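Local coordinates for protein 2-oxoglutarate-dependent dioxygenase DAO (Oryza sativa subsp. indica, PDB 6KUN) that probably oxidises the auxin indole-3-acetic acid irreversibly to inactive 2-oxoindole-3-acetic acid, using iron(II) and 2-oxoglutarate, at residues F248-P260 and H268-Y280. Residues are numbered along the deposited sequence; the frame is centred on the assembly and turned at random.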
loop_
_atom_site.group_PDB
_atom_site.type_symbol
_atom_site.label_atom_id
_atom_site.label_comp_id
_atom_site.label_asym_id
_atom_site.label_seq_id
_atom_site.Cartn_x
_atom_site.Cartn_y
_atom_site.Cartn_z
ATOM N N PHE B 248 8.076 -14.811 14.262
ATOM C CA PHE B 248 7.869 -15.279 15.641
ATOM C C PHE B 248 9.224 -15.533 16.283
ATOM O O PHE B 248 9.966 -16.405 15.845
ATOM C CB PHE B 248 7.019 -16.532 15.700
ATOM C CG PHE B 248 5.694 -16.404 15.007
ATOM C CD1 PHE B 248 5.584 -16.592 13.643
ATOM C CD2 PHE B 248 4.548 -16.119 15.730
ATOM C CE1 PHE B 248 4.363 -16.508 13.016
ATOM C CE2 PHE B 248 3.312 -16.041 15.087
ATOM C CZ PHE B 248 3.235 -16.225 13.721
ATOM N N LEU B 249 9.552 -14.725 17.283
ATOM C CA LEU B 249 10.689 -14.978 18.152
ATOM C C LEU B 249 10.233 -15.938 19.243
ATOM O O LEU B 249 9.336 -15.600 20.034
ATOM C CB LEU B 249 11.183 -13.693 18.781
ATOM C CG LEU B 249 12.651 -13.393 18.970
ATOM C CD1 LEU B 249 12.756 -12.301 20.060
ATOM C CD2 LEU B 249 13.546 -14.478 19.262
ATOM N N LEU B 250 10.851 -17.119 19.292
ATOM C CA LEU B 250 10.295 -18.236 20.050
ATOM C C LEU B 250 10.835 -18.341 21.474
ATOM O O LEU B 250 10.087 -18.138 22.430
ATOM C CB LEU B 250 10.514 -19.544 19.289
ATOM C CG LEU B 250 9.963 -19.611 17.868
ATOM C CD1 LEU B 250 10.432 -20.845 17.093
ATOM C CD2 LEU B 250 8.451 -19.565 17.894
ATOM N N ALA B 251 12.095 -18.727 21.634
ATOM C CA ALA B 251 12.653 -18.997 22.959
ATOM C C ALA B 251 14.162 -19.101 22.857
ATOM O O ALA B 251 14.689 -19.056 21.748
ATOM C CB ALA B 251 12.072 -20.276 23.558
ATOM N N PRO B 252 14.894 -19.237 23.961
ATOM C CA PRO B 252 16.356 -19.279 23.842
ATOM C C PRO B 252 16.795 -20.506 23.074
ATOM O O PRO B 252 16.031 -21.450 22.860
ATOM C CB PRO B 252 16.838 -19.295 25.299
ATOM C CG PRO B 252 15.705 -18.677 26.084
ATOM C CD PRO B 252 14.460 -19.123 25.383
ATOM N N LYS B 253 18.043 -20.453 22.594
ATOM C CA LYS B 253 18.607 -21.551 21.806
ATOM C C LYS B 253 18.662 -22.861 22.592
ATOM O O LYS B 253 18.448 -23.942 22.024
ATOM C CB LYS B 253 20.025 -21.153 21.341
ATOM C CG LYS B 253 20.731 -22.191 20.482
ATOM C CD LYS B 253 19.966 -22.416 19.197
ATOM C CE LYS B 253 20.770 -23.212 18.189
ATOM N NZ LYS B 253 19.993 -23.409 16.931
ATOM N N ASP B 254 18.980 -22.801 23.888
ATOM C CA ASP B 254 18.947 -24.012 24.723
ATOM C C ASP B 254 17.521 -24.411 25.104
ATOM O O ASP B 254 17.331 -25.349 25.866
ATOM C CB ASP B 254 19.830 -23.834 25.977
ATOM C CG ASP B 254 19.296 -22.793 26.989
ATOM O OD1 ASP B 254 18.133 -22.342 26.895
ATOM O OD2 ASP B 254 20.065 -22.437 27.919
ATOM N N ASP B 255 16.519 -23.727 24.567
ATOM C CA ASP B 255 15.104 -24.029 24.728
ATOM C C ASP B 255 14.568 -23.835 26.147
ATOM O O ASP B 255 13.389 -24.138 26.404
ATOM C CB ASP B 255 14.761 -25.441 24.282
ATOM C CG ASP B 255 13.335 -25.566 23.757
ATOM O OD1 ASP B 255 12.923 -24.720 22.937
ATOM O OD2 ASP B 255 12.625 -26.513 24.146
ATOM N N THR B 256 15.342 -23.282 27.065
ATOM C CA THR B 256 14.842 -23.146 28.424
ATOM C C THR B 256 14.221 -21.777 28.676
ATOM O O THR B 256 14.863 -20.755 28.447
ATOM C CB THR B 256 15.961 -23.365 29.454
ATOM O OG1 THR B 256 16.345 -24.727 29.432
ATOM C CG2 THR B 256 15.496 -23.000 30.850
ATOM N N VAL B 257 13.010 -21.783 29.238
ATOM C CA VAL B 257 12.304 -20.561 29.607
ATOM C C VAL B 257 12.453 -20.361 31.106
ATOM O O VAL B 257 11.864 -21.103 31.907
ATOM C CB VAL B 257 10.827 -20.625 29.193
ATOM C CG1 VAL B 257 10.140 -19.314 29.554
ATOM C CG2 VAL B 257 10.695 -20.933 27.700
ATOM N N SER B 258 13.214 -19.330 31.503
ATOM C CA SER B 258 13.356 -18.990 32.913
ATOM C C SER B 258 13.545 -17.490 33.092
ATOM O O SER B 258 14.419 -16.886 32.477
ATOM C CB SER B 258 14.557 -19.728 33.537
ATOM O OG SER B 258 14.588 -19.459 34.938
ATOM N N ALA B 259 12.703 -16.892 33.918
ATOM C CA ALA B 259 12.764 -15.465 34.135
ATOM C C ALA B 259 14.132 -15.069 34.672
ATOM O O ALA B 259 14.746 -15.841 35.418
ATOM C CB ALA B 259 11.670 -15.024 35.106
ATOM N N PRO B 260 14.659 -13.915 34.282
ATOM C CA PRO B 260 15.888 -13.411 34.914
ATOM C C PRO B 260 15.662 -12.990 36.362
ATOM O O PRO B 260 14.588 -12.508 36.738
ATOM C CB PRO B 260 16.266 -12.213 34.026
ATOM C CG PRO B 260 15.513 -12.456 32.688
ATOM C CD PRO B 260 14.257 -13.140 33.080
ATOM N N HIS B 268 6.869 -9.050 43.581
ATOM C CA HIS B 268 6.574 -9.905 42.430
ATOM C C HIS B 268 7.450 -11.149 42.554
ATOM O O HIS B 268 8.558 -11.197 42.009
ATOM C CB HIS B 268 6.823 -9.176 41.111
ATOM C CG HIS B 268 6.054 -7.897 40.966
ATOM N ND1 HIS B 268 6.481 -6.707 41.516
ATOM C CD2 HIS B 268 4.889 -7.623 40.334
ATOM C CE1 HIS B 268 5.610 -5.756 41.229
ATOM N NE2 HIS B 268 4.636 -6.285 40.513
ATOM N N PRO B 269 7.004 -12.161 43.298
ATOM C CA PRO B 269 7.804 -13.390 43.440
ATOM C C PRO B 269 7.689 -14.276 42.200
ATOM O O PRO B 269 6.757 -14.163 41.407
ATOM C CB PRO B 269 7.187 -14.084 44.656
ATOM C CG PRO B 269 5.759 -13.617 44.656
ATOM C CD PRO B 269 5.736 -12.220 44.054
ATOM N N ARG B 270 8.653 -15.170 42.071
ATOM C CA ARG B 270 8.787 -16.025 40.894
ATOM C C ARG B 270 7.513 -16.799 40.572
ATOM O O ARG B 270 7.044 -17.627 41.355
ATOM C CB ARG B 270 9.936 -16.977 41.158
ATOM C CG ARG B 270 10.182 -17.968 40.015
ATOM C CD ARG B 270 11.665 -18.098 39.735
ATOM N NE ARG B 270 11.936 -19.073 38.683
ATOM C CZ ARG B 270 11.446 -19.011 37.446
ATOM N NH1 ARG B 270 10.639 -18.025 37.088
ATOM N NH2 ARG B 270 11.757 -19.949 36.567
ATOM N N ARG B 271 6.964 -16.535 39.386
ATOM C CA ARG B 271 5.624 -16.981 39.022
ATOM C C ARG B 271 5.591 -18.385 38.428
ATOM O O ARG B 271 4.658 -19.141 38.696
ATOM C CB ARG B 271 4.987 -16.009 38.011
ATOM C CG ARG B 271 4.686 -14.619 38.575
ATOM C CD ARG B 271 3.286 -14.524 39.164
ATOM N NE ARG B 271 2.361 -13.805 38.289
ATOM C CZ ARG B 271 2.437 -12.500 38.028
ATOM N NH1 ARG B 271 3.415 -11.767 38.555
ATOM N NH2 ARG B 271 1.547 -11.931 37.226
ATOM N N TYR B 272 6.591 -18.759 37.639
ATOM C CA TYR B 272 6.537 -19.985 36.867
ATOM C C TYR B 272 7.788 -20.792 37.111
ATOM O O TYR B 272 8.879 -20.226 37.272
ATOM C CB TYR B 272 6.385 -19.684 35.379
ATOM C CG TYR B 272 5.176 -18.829 35.042
ATOM C CD1 TYR B 272 3.914 -19.385 34.953
ATOM C CD2 TYR B 272 5.309 -17.484 34.788
ATOM C CE1 TYR B 272 2.819 -18.616 34.616
ATOM C CE2 TYR B 272 4.222 -16.695 34.483
ATOM C CZ TYR B 272 2.981 -17.288 34.375
ATOM O OH TYR B 272 1.876 -16.507 34.068
ATOM N N ARG B 273 7.623 -22.112 37.147
ATOM C CA ARG B 273 8.804 -22.967 37.154
ATOM C C ARG B 273 9.509 -22.840 35.809
ATOM O O ARG B 273 8.893 -22.478 34.793
ATOM C CB ARG B 273 8.417 -24.428 37.438
ATOM C CG ARG B 273 7.957 -25.217 36.254
ATOM C CD ARG B 273 7.248 -26.508 36.689
ATOM N NE ARG B 273 6.044 -26.231 37.465
ATOM C CZ ARG B 273 4.952 -26.990 37.464
ATOM N NH1 ARG B 273 4.899 -28.081 36.715
ATOM N NH2 ARG B 273 3.910 -26.643 38.196
ATOM N N GLU B 274 10.808 -23.141 35.807
ATOM C CA GLU B 274 11.548 -23.247 34.554
ATOM C C GLU B 274 10.952 -24.379 33.717
ATOM O O GLU B 274 10.522 -25.404 34.264
ATOM C CB GLU B 274 13.032 -23.508 34.801
ATOM C CG GLU B 274 13.744 -22.407 35.579
ATOM C CD GLU B 274 15.235 -22.658 35.737
ATOM O OE1 GLU B 274 15.717 -23.750 35.370
ATOM O OE2 GLU B 274 15.922 -21.757 36.249
ATOM N N PHE B 275 10.894 -24.172 32.391
ATOM C CA PHE B 275 10.378 -25.172 31.483
ATOM C C PHE B 275 11.064 -25.062 30.126
ATOM O O PHE B 275 11.647 -24.029 29.754
ATOM C CB PHE B 275 8.842 -25.105 31.371
ATOM C CG PHE B 275 8.305 -23.799 30.805
ATOM C CD1 PHE B 275 8.035 -22.724 31.649
ATOM C CD2 PHE B 275 8.047 -23.671 29.462
ATOM C CE1 PHE B 275 7.544 -21.539 31.131
ATOM C CE2 PHE B 275 7.547 -22.503 28.931
ATOM C CZ PHE B 275 7.311 -21.440 29.763
ATOM N N LYS B 276 10.996 -26.184 29.384
ATOM C CA LYS B 276 11.453 -26.236 28.008
ATOM C C LYS B 276 10.325 -25.787 27.087
ATOM O O LYS B 276 9.201 -26.310 27.160
ATOM C CB LYS B 276 11.867 -27.667 27.637
ATOM C CG LYS B 276 13.096 -28.177 28.410
ATOM C CD LYS B 276 14.381 -27.444 27.999
ATOM C CE LYS B 276 15.632 -28.241 28.375
ATOM N NZ LYS B 276 15.575 -29.668 27.907
ATOM N N TYR B 277 10.645 -24.855 26.186
ATOM C CA TYR B 277 9.643 -24.322 25.275
ATOM C C TYR B 277 8.956 -25.428 24.474
ATOM O O TYR B 277 7.714 -25.459 24.357
ATOM C CB TYR B 277 10.307 -23.316 24.340
ATOM C CG TYR B 277 9.374 -22.822 23.275
ATOM C CD1 TYR B 277 8.228 -22.133 23.626
ATOM C CD2 TYR B 277 9.633 -23.032 21.917
ATOM C CE1 TYR B 277 7.357 -21.680 22.674
ATOM C CE2 TYR B 277 8.776 -22.560 20.962
ATOM C CZ TYR B 277 7.630 -21.891 21.330
ATOM O OH TYR B 277 6.751 -21.413 20.374
ATOM N N ASP B 278 9.757 -26.356 23.961
ATOM C CA ASP B 278 9.233 -27.518 23.258
ATOM C C ASP B 278 8.159 -28.213 24.088
ATOM O O ASP B 278 7.068 -28.496 23.592
ATOM C CB ASP B 278 10.359 -28.498 22.926
ATOM C CG ASP B 278 9.929 -29.567 21.940
ATOM O OD1 ASP B 278 9.650 -29.223 20.772
ATOM O OD2 ASP B 278 9.871 -30.751 22.332
ATOM N N ASP B 279 8.466 -28.485 25.354
ATOM C CA ASP B 279 7.504 -29.125 26.241
ATOM C C ASP B 279 6.248 -28.273 26.415
ATOM O O ASP B 279 5.143 -28.795 26.558
ATOM C CB ASP B 279 8.139 -29.408 27.603
ATOM C CG ASP B 279 9.203 -30.512 27.545
ATOM O OD1 ASP B 279 9.270 -31.233 26.528
ATOM O OD2 ASP B 279 9.994 -30.613 28.515
ATOM N N TYR B 280 6.398 -26.952 26.466
ATOM C CA TYR B 280 5.214 -26.116 26.611
ATOM C C TYR B 280 4.339 -26.195 25.366
ATOM O O TYR B 280 3.110 -26.252 25.477
ATOM C CB TYR B 280 5.611 -24.659 26.921
ATOM C CG TYR B 280 4.400 -23.796 27.083
ATOM C CD1 TYR B 280 3.467 -24.039 28.091
ATOM C CD2 TYR B 280 4.144 -22.782 26.179
ATOM C CE1 TYR B 280 2.326 -23.267 28.193
ATOM C CE2 TYR B 280 3.020 -22.018 26.279
ATOM C CZ TYR B 280 2.123 -22.260 27.279
ATOM O OH TYR B 280 1.012 -21.475 27.336
HETATM O O HOH W 1 9.643 -20.236 33.436
#
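The carbonyl oxygen of Val257 is gripped twice: Phe275 N reaches it at 3.3 Å, and a water donates to it at 2.8 Å while its other hydrogen goes to Arg273 O. In return Val257 N gives a short bond to Phe275 O (2.7 Å), and the two backbone bonds together make Val257 and Phe275 the hydrogen-bonded pair of a two-stranded antiparallel sheet. On the face they share, Val257 lies over the phenyl ring, its CB 3.8 Å from the Phe275 centroid in a CH-pi contact. Phe275 can offer that face because its CG sits between the backbone N and the carbonyl carbon (chi1 63°). Thr256 and Lys276 form the non-hydrogen-bonded pair, OG1 resting against the bent lysine chain.

Beyond the strands, Asp255 grips the first turn of helix 277-287, just past Lys276 at its N-cap: its O accepts from Tyr277 N and its OD2, on the syn side, from Asp278 N at 2.9 Å. OD1 meets the Tyr277 ring at its edge, with the carboxylate steeply inclined to the ring. An alanine at Asp255 would keep the carbonyl bond but is likely to leave Asp278 N without its carboxylate mate at the helix start. At the other end, Ser258 OG donates to Glu274 OE2 (3.0 Å).

Ala251 CB packs against Tyr277 CB, and Leu250 CD2 approaches the phenol OH, which is hydrogen-bonded to Ser176 of the indole-3-acetic acid pocket. Through Leu250 and Ala251 the chain just past strand 242-249 of the jelly-roll core meets helix 277-287, while strands 256-257 and 275-276 pair beside it and helix 217-222 packs on Phe275 and Tyr277.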